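Local coordinates for putative glycosyltransferase (GalT1) (PDB 5HEA), which probably transfers a sugar from a nucleotide-sugar donor, the present chain being its C-terminal part with a GT-A-type family 2 glycosyltransferase domain, at residues A[192-195]-A[196-199]. Residues are numbered along the deposited sequence; the frame is centred on the assembly and turned at random.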
# COMPACT_ATOMS: atom_id res chain seq x y z
N ASP A 192 25.61 -16.20 0.11
CA ASP A 192 26.34 -15.90 1.34
C ASP A 192 25.65 -16.54 2.57
O ASP A 192 26.33 -17.03 3.47
CB ASP A 192 26.41 -14.36 1.48
CG ASP A 192 27.22 -13.88 2.69
OD1 ASP A 192 28.16 -14.57 3.16
OD2 ASP A 192 26.93 -12.77 3.16
N ALA A 193 24.32 -16.56 2.56
CA ALA A 193 23.53 -17.09 3.68
C ALA A 193 23.34 -18.60 3.64
O ALA A 193 22.85 -19.19 4.60
CB ALA A 193 22.16 -16.40 3.74
N THR A 194 23.74 -19.25 2.54
CA THR A 194 23.28 -20.61 2.28
C THR A 194 24.37 -21.67 2.04
O THR A 194 24.30 -22.76 2.60
CB THR A 194 22.26 -20.63 1.09
OG1 THR A 194 21.22 -19.68 1.32
CG2 THR A 194 21.63 -22.02 0.93
N ILE A 195 25.34 -21.34 1.20
CA ILE A 195 26.32 -22.33 0.73
C ILE A 195 27.06 -22.97 1.91
O ILE A 195 27.18 -24.19 1.99
CB ILE A 195 27.30 -21.73 -0.31
CG1 ILE A 195 26.53 -21.35 -1.58
CG2 ILE A 195 28.39 -22.72 -0.68
CD1 ILE A 195 25.73 -22.53 -2.17
N TYR A 196 27.50 -22.15 2.85
CA TYR A 196 28.26 -22.68 3.99
C TYR A 196 27.46 -23.69 4.82
O TYR A 196 28.04 -24.61 5.42
CB TYR A 196 28.80 -21.55 4.87
CG TYR A 196 27.78 -20.96 5.82
CD1 TYR A 196 26.90 -19.97 5.39
CD2 TYR A 196 27.73 -21.36 7.15
CE1 TYR A 196 25.98 -19.41 6.27
CE2 TYR A 196 26.81 -20.80 8.03
CZ TYR A 196 25.94 -19.83 7.58
OH TYR A 196 25.02 -19.29 8.45
N ARG A 197 26.14 -23.55 4.86
CA ARG A 197 25.34 -24.53 5.59
C ARG A 197 25.40 -25.92 4.94
O ARG A 197 25.40 -26.93 5.63
CB ARG A 197 23.90 -24.04 5.76
CG ARG A 197 23.83 -22.73 6.56
CD ARG A 197 22.41 -22.31 6.84
NE ARG A 197 21.85 -21.46 5.79
CZ ARG A 197 20.69 -21.69 5.18
NH1 ARG A 197 19.98 -22.77 5.50
NH2 ARG A 197 20.22 -20.84 4.25
N LEU A 198 25.48 -25.97 3.62
CA LEU A 198 25.73 -27.24 2.94
C LEU A 198 27.08 -27.86 3.32
O LEU A 198 27.18 -29.07 3.56
CB LEU A 198 25.65 -27.05 1.43
CG LEU A 198 24.26 -26.65 0.94
CD1 LEU A 198 24.36 -26.06 -0.47
CD2 LEU A 198 23.37 -27.89 0.95
N TYR A 199 28.12 -27.03 3.37
CA TYR A 199 29.44 -27.50 3.82
C TYR A 199 29.36 -28.15 5.21
O TYR A 199 29.95 -29.22 5.47
CB TYR A 199 30.42 -26.33 3.90
CG TYR A 199 30.78 -25.63 2.62
CD1 TYR A 199 30.82 -26.30 1.41
CD2 TYR A 199 31.13 -24.28 2.63
CE1 TYR A 199 31.17 -25.64 0.24
CE2 TYR A 199 31.47 -23.61 1.47
CZ TYR A 199 31.49 -24.29 0.29
OH TYR A 199 31.85 -23.64 -0.86
O HOH W 1 28.05 -19.22 2.37
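R197 folds back over the first turn of its helix to grip the carbonyl oxygen of A193, a residue still in the preceding loop. Its NE gives the stronger bond, 2.8 Å to A193 O at 160°, with the acceptor lying almost in the guanidinium plane; NH2 adds a weak second one. A bend at chi3 (-90°) turns the guanidinium toward that oxygen, and NH2 also bonds to R182 O. In this way a side chain serves a carbonyl that precedes the helix. T194 occupies the N-cap position without a side-chain cap, its OG1 turning instead to E190 O.

The tightest packing surrounds I195. Its CG2 sits 3.6 Å from Y199 CZ, while its carbonyl oxygen lies over one face of the same ring, near the rim, and takes the regular helical bond from Y199 N (3.3 Å). By comparison, I195 CD1 and L198 CD1 make a looser apolar contact at 4.2 Å.

Toward Y196 the packing, though still buried, is looser, interrupted by one water. This water accepts from Y196 N and lies 3.0 Å from D192 O, to which it can donate; it sits at the edge of the Y196 ring.

The buried helix start packs through I195, L198 and Y199 on strand 171-174, and Y199 OH bonds to T164 O. Y196 leans on helix 231-247, where R241 makes a cation-pi contact with its ring and a salt bridge to D192. The helix start thus lies between strand 171-174 and helix 231-247, with R197 reaching the edge of a second subunit by packing on its Q281.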